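Local coordinates for protein intradiol ring-cleavage dioxygenase (Streptomyces sp. SirexAA-E, PDB 4ILV) that probably cleaves the aromatic ring of catechol-type compounds between the two hydroxyl-bearing carbons, using a bound iron(III) ion and molecular oxygen, at residues G69-R74 and T80-D85; H132-A137 and V142-L147. All coordinates share one frame; numbering follows the deposited sequence.

Interaction 1: G69-R74 and T80-D85; sequences GYVFGR and TGVLLD
V71 meets V82 and L84 through the ends of their side chains, and its two methyl groups divide the work. From CB, which points toward 80-85, the branches part: CG1 lies anti to the backbone N (chi1 177°), which sends it to V82, while CG2, anti to the carbonyl carbon, goes to L84. CG1 stands 3.8 Å from V82 CG2 and 4.2 Å from V82 CG1, so a single methyl faces both tips of the other valine. CG2 meets the leucine end on, 4.0 Å from L84 CD1. The backbones stay well apart, with the CA atoms of V71 and V82 separated by 7.6 Å, because V71 lies on a strand of one sheet and V82 leads into a strand of the other. Their side chains pack across the interior of a beta sandwich, the core of the intradiol dioxygenase fold. A branched, wholly apolar residue suits V71 here, since its two methyls reach two partners at once and bring no polar atom into the buried layer. L84, one atom longer, spans more of the distance from its own strand. L184 touches both valines and F182 also lies against V71, while F114 packs on L84.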
loop_
_atom_site.group_PDB
_atom_site.type_symbol
_atom_site.label_atom_id
_atom_site.label_comp_id
_atom_site.label_asym_id
_atom_site.label_seq_id
_atom_site.Cartn_x
_atom_site.Cartn_y
_atom_site.Cartn_z
ATOM N N GLY A 69 -0.696 -9.920 -0.884
ATOM C CA GLY A 69 -2.014 -10.251 -1.394
ATOM C C GLY A 69 -1.977 -10.488 -2.892
ATOM O O GLY A 69 -0.931 -10.812 -3.451
ATOM N N TYR A 70 -3.114 -10.295 -3.549
ATOM C CA TYR A 70 -3.219 -10.513 -4.984
ATOM C C TYR A 70 -3.939 -9.354 -5.649
ATOM O O TYR A 70 -4.638 -8.582 -4.990
ATOM C CB TYR A 70 -3.991 -11.812 -5.272
ATOM C CG TYR A 70 -3.386 -13.045 -4.644
ATOM C CD1 TYR A 70 -2.533 -13.870 -5.366
ATOM C CD2 TYR A 70 -3.684 -13.397 -3.331
ATOM C CE1 TYR A 70 -1.976 -15.005 -4.790
ATOM C CE2 TYR A 70 -3.137 -14.540 -2.749
ATOM C CZ TYR A 70 -2.285 -15.333 -3.480
ATOM O OH TYR A 70 -1.735 -16.455 -2.902
ATOM N N VAL A 71 -3.765 -9.234 -6.962
ATOM C CA VAL A 71 -4.555 -8.302 -7.740
ATOM C C VAL A 71 -5.504 -9.114 -8.630
ATOM O O VAL A 71 -5.051 -9.906 -9.450
ATOM C CB VAL A 71 -3.664 -7.396 -8.621
ATOM C CG1 VAL A 71 -4.525 -6.468 -9.475
ATOM C CG2 VAL A 71 -2.667 -6.583 -7.749
ATOM N N PHE A 72 -6.813 -8.928 -8.465
ATOM C CA PHE A 72 -7.784 -9.643 -9.298
ATOM C C PHE A 72 -8.421 -8.682 -10.276
ATOM O O PHE A 72 -8.432 -7.475 -10.042
ATOM C CB PHE A 72 -8.876 -10.289 -8.443
ATOM C CG PHE A 72 -8.370 -11.374 -7.524
ATOM C CD1 PHE A 72 -8.151 -12.662 -8.002
ATOM C CD2 PHE A 72 -8.104 -11.103 -6.187
ATOM C CE1 PHE A 72 -7.676 -13.669 -7.157
ATOM C CE2 PHE A 72 -7.638 -12.095 -5.329
ATOM C CZ PHE A 72 -7.422 -13.381 -5.808
ATOM N N GLY A 73 -8.940 -9.223 -11.376
ATOM C CA GLY A 73 -9.748 -8.454 -12.298
ATOM C C GLY A 73 -11.218 -8.745 -12.083
ATOM O O GLY A 73 -11.592 -9.310 -11.059
ATOM N N ARG A 74 -12.042 -8.383 -13.065
ATOM C CA ARG A 74 -13.499 -8.458 -12.959
ATOM C C ARG A 74 -14.059 -9.863 -12.751
ATOM O O ARG A 74 -15.181 -10.018 -12.262
ATOM C CB ARG A 74 -14.156 -7.866 -14.216
ATOM C CG ARG A 74 -14.338 -6.355 -14.206
ATOM C CD ARG A 74 -15.287 -5.907 -15.323
ATOM N NE ARG A 74 -14.814 -4.695 -15.999
ATOM C CZ ARG A 74 -15.498 -4.031 -16.928
ATOM N NH1 ARG A 74 -16.707 -4.443 -17.292
ATOM N NH2 ARG A 74 -14.978 -2.944 -17.488
ATOM N N THR A 80 -1.785 -10.407 -14.139
ATOM C CA THR A 80 -0.337 -10.429 -14.246
ATOM C C THR A 80 0.182 -9.085 -14.788
ATOM O O THR A 80 -0.520 -8.381 -15.514
ATOM C CB THR A 80 0.118 -11.608 -15.142
ATOM O OG1 THR A 80 1.515 -11.855 -14.955
ATOM C CG2 THR A 80 -0.170 -11.318 -16.607
ATOM N N GLY A 81 1.397 -8.709 -14.400
ATOM C CA GLY A 81 2.003 -7.491 -14.905
ATOM C C GLY A 81 1.370 -6.196 -14.416
ATOM O O GLY A 81 1.539 -5.143 -15.027
ATOM N N VAL A 82 0.642 -6.255 -13.310
ATOM C CA VAL A 82 0.074 -5.032 -12.757
ATOM C C VAL A 82 1.155 -4.253 -12.035
ATOM O O VAL A 82 1.880 -4.820 -11.224
ATOM C CB VAL A 82 -1.064 -5.325 -11.781
ATOM C CG1 VAL A 82 -1.586 -4.021 -11.157
ATOM C CG2 VAL A 82 -2.181 -6.104 -12.491
ATOM N N LEU A 83 1.255 -2.958 -12.331
ATOM C CA LEU A 83 2.171 -2.059 -11.623
ATOM C C LEU A 83 1.575 -1.619 -10.277
ATOM O O LEU A 83 0.467 -1.090 -10.222
ATOM C CB LEU A 83 2.488 -0.847 -12.508
ATOM C CG LEU A 83 3.383 0.317 -12.048
ATOM C CD1 LEU A 83 2.687 1.324 -11.137
ATOM C CD2 LEU A 83 4.664 -0.202 -11.415
ATOM N N LEU A 84 2.305 -1.868 -9.190
ATOM C CA LEU A 84 1.944 -1.364 -7.871
ATOM C C LEU A 84 3.053 -0.446 -7.339
ATOM O O LEU A 84 4.177 -0.882 -7.154
ATOM C CB LEU A 84 1.724 -2.518 -6.898
ATOM C CG LEU A 84 0.550 -3.435 -7.266
ATOM C CD1 LEU A 84 0.600 -4.688 -6.427
ATOM C CD2 LEU A 84 -0.757 -2.692 -7.029
ATOM N N ASP A 85 2.719 0.812 -7.101
ATOM C CA ASP A 85 3.691 1.825 -6.715
ATOM C C ASP A 85 3.309 2.321 -5.329
ATOM O O ASP A 85 2.313 3.023 -5.175
ATOM C CB ASP A 85 3.655 2.958 -7.744
ATOM C CG ASP A 85 4.763 4.009 -7.539
ATOM O OD1 ASP A 85 5.725 3.750 -6.783
ATOM O OD2 ASP A 85 4.669 5.095 -8.160
#

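Interaction 2: H132-A137 and V142-L147; sequences HVKAQA and VLTTQL. With FE (Fe (III) ion), chain C.
H132 holds the iron(III) ion through NE2 at 2.3 Å, and Q146 lies alongside its ring, Q146 NE2 3.6 Å from H132 CE1 and the amide plane turned 50° from the ring. Histidine suits the site because its second nitrogen, ND1, can donate in the ring plane to a water at 2.8 Å, which donates in turn to T145 O; gripped at both nitrogens, the imidazole has little freedom to turn. Y95, Y124 and H130 complete the two-tyrosine, two-histidine set of intradiol dioxygenases. R127 NH1 bonds Q146 OE1 and positions the amide, whose NE2 bonds only weakly to M40 O. Further out, lysine's length, bent at its last torsion (chi4 -77°), lets K134 NZ reach both T144 OG1, at 2.8 Å, and E41, in a salt bridge. A methionine at K134 would probably leave E41 without its positive mate and T144 OG1 without this donor. The strands carrying these side chains form an antiparallel hairpin: V133 and T145 exchange two backbone hydrogen bonds, as do A135 and L143. Beta-branched V133 and T145 suit extended strands; V133 CG1 and T145 CG2 meet at 3.5 Å on the face opposite H132. Strand 143-148 borders its four-stranded sheet, and strand 83-87 flanks strand 130-136 on its other side.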
loop_
_atom_site.group_PDB
_atom_site.type_symbol
_atom_site.label_atom_id
_atom_site.label_comp_id
_atom_site.label_asym_id
_atom_site.label_seq_id
_atom_site.Cartn_x
_atom_site.Cartn_y
_atom_site.Cartn_z
ATOM N N HIS A 132 0.158 4.607 0.962
ATOM C CA HIS A 132 -0.371 5.009 -0.334
ATOM C C HIS A 132 -0.015 3.997 -1.419
ATOM O O HIS A 132 1.050 3.397 -1.379
ATOM C CB HIS A 132 0.190 6.361 -0.750
ATOM C CG HIS A 132 -0.271 7.508 0.091
ATOM N ND1 HIS A 132 -1.419 8.217 -0.187
ATOM C CD2 HIS A 132 0.284 8.097 1.181
ATOM C CE1 HIS A 132 -1.564 9.181 0.709
ATOM N NE2 HIS A 132 -0.552 9.121 1.554
ATOM N N VAL A 133 -0.893 3.832 -2.402
ATOM C CA VAL A 133 -0.600 2.945 -3.522
ATOM C C VAL A 133 -1.279 3.396 -4.819
ATOM O O VAL A 133 -2.446 3.823 -4.827
ATOM C CB VAL A 133 -0.960 1.463 -3.192
ATOM C CG1 VAL A 133 -2.469 1.306 -2.906
ATOM C CG2 VAL A 133 -0.522 0.514 -4.330
ATOM N N LYS A 134 -0.531 3.325 -5.916
ATOM C CA LYS A 134 -1.108 3.464 -7.251
ATOM C C LYS A 134 -1.018 2.115 -7.961
ATOM O O LYS A 134 0.052 1.515 -7.997
ATOM C CB LYS A 134 -0.357 4.517 -8.066
ATOM C CG LYS A 134 -0.659 5.939 -7.650
ATOM C CD LYS A 134 0.237 6.912 -8.374
ATOM C CE LYS A 134 -0.063 8.332 -7.952
ATOM N NZ LYS A 134 -1.299 8.829 -8.615
ATOM N N ALA A 135 -2.136 1.651 -8.524
ATOM C CA ALA A 135 -2.188 0.380 -9.239
ATOM C C ALA A 135 -2.540 0.610 -10.700
ATOM O O ALA A 135 -3.480 1.344 -11.011
ATOM C CB ALA A 135 -3.231 -0.566 -8.596
ATOM N N GLN A 136 -1.792 -0.015 -11.604
ATOM C CA GLN A 136 -2.093 0.126 -13.017
ATOM C C GLN A 136 -1.919 -1.186 -13.754
ATOM O O GLN A 136 -0.806 -1.701 -13.864
ATOM C CB GLN A 136 -1.220 1.207 -13.660
ATOM C CG GLN A 136 -1.611 1.536 -15.100
ATOM C CD GLN A 136 -0.736 2.607 -15.722
ATOM O OE1 GLN A 136 0.426 2.771 -15.348
ATOM N NE2 GLN A 136 -1.294 3.349 -16.676
ATOM N N ALA A 137 -3.033 -1.721 -14.241
ATOM C CA ALA A 137 -3.029 -2.880 -15.115
ATOM C C ALA A 137 -2.519 -2.432 -16.484
ATOM O O ALA A 137 -2.749 -1.290 -16.885
ATOM C CB ALA A 137 -4.440 -3.444 -15.234
ATOM N N VAL A 142 -4.605 4.536 -14.256
ATOM C CA VAL A 142 -4.036 4.293 -12.941
ATOM C C VAL A 142 -5.110 4.439 -11.871
ATOM O O VAL A 142 -5.860 5.414 -11.868
ATOM C CB VAL A 142 -2.900 5.287 -12.631
ATOM C CG1 VAL A 142 -2.455 5.154 -11.189
ATOM C CG2 VAL A 142 -1.734 5.072 -13.573
ATOM N N LEU A 143 -5.200 3.462 -10.976
ATOM C CA LEU A 143 -6.004 3.616 -9.768
ATOM C C LEU A 143 -5.138 4.173 -8.630
ATOM O O LEU A 143 -4.132 3.563 -8.268
ATOM C CB LEU A 143 -6.587 2.274 -9.334
ATOM C CG LEU A 143 -7.316 2.332 -7.985
ATOM C CD1 LEU A 143 -8.710 2.908 -8.193
ATOM C CD2 LEU A 143 -7.378 0.973 -7.290
ATOM N N THR A 144 -5.526 5.319 -8.069
ATOM C CA THR A 144 -4.841 5.876 -6.900
ATOM C C THR A 144 -5.664 5.621 -5.652
ATOM O O THR A 144 -6.861 5.932 -5.614
ATOM C CB THR A 144 -4.636 7.393 -7.038
ATOM O OG1 THR A 144 -3.815 7.656 -8.181
ATOM C CG2 THR A 144 -3.970 7.980 -5.775
ATOM N N THR A 145 -5.036 5.063 -4.625
ATOM C CA THR A 145 -5.789 4.711 -3.427
ATOM C C THR A 145 -4.906 4.599 -2.194
ATOM O O THR A 145 -3.716 4.903 -2.243
ATOM C CB THR A 145 -6.627 3.410 -3.662
ATOM O OG1 THR A 145 -7.528 3.201 -2.577
ATOM C CG2 THR A 145 -5.737 2.187 -3.822
ATOM N N GLN A 146 -5.493 4.179 -1.080
ATOM C CA GLN A 146 -4.743 4.020 0.159
ATOM C C GLN A 146 -5.137 2.746 0.901
ATOM O O GLN A 146 -6.237 2.223 0.708
ATOM C CB GLN A 146 -5.000 5.217 1.076
ATOM C CG GLN A 146 -4.657 6.542 0.452
ATOM C CD GLN A 146 -4.926 7.706 1.378
ATOM O OE1 GLN A 146 -4.887 7.565 2.605
ATOM N NE2 GLN A 146 -5.195 8.871 0.797
ATOM N N LEU A 147 -4.248 2.262 1.762
ATOM C CA LEU A 147 -4.572 1.131 2.625
ATOM C C LEU A 147 -4.582 1.547 4.089
ATOM O O LEU A 147 -3.701 2.291 4.530
ATOM C CB LEU A 147 -3.569 -0.002 2.418
ATOM C CG LEU A 147 -3.359 -0.436 0.965
ATOM C CD1 LEU A 147 -2.330 -1.556 0.895
ATOM C CD2 LEU A 147 -4.674 -0.854 0.289
HETATM FE FE FE C . -0.203 10.349 3.417
HETATM O O HOH W 1 -3.064 7.701 -2.371
#

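The two contacts follow one another along the chain, interaction 1 closing before interaction 2 opens, and their centres lie 10 Å apart within the dioxygenase domain. Strands 83-87 and 130-136 are antiparallel neighbours in one sheet, joined by probable backbone hydrogen bonds from Q136 N to L83 O and from D85 N to K134 O, each 2.9 Å between the named atoms. L84 CD2 also packs on A135 CB. Interaction 1 ties this sheet to the one containing strand 64-72, whereas interaction 2 pairs strands within it. The hairpin whose first strand carries the iron ligands H130 and H132 is thus connected, through strand 83-87, to the apolar core of the sandwich.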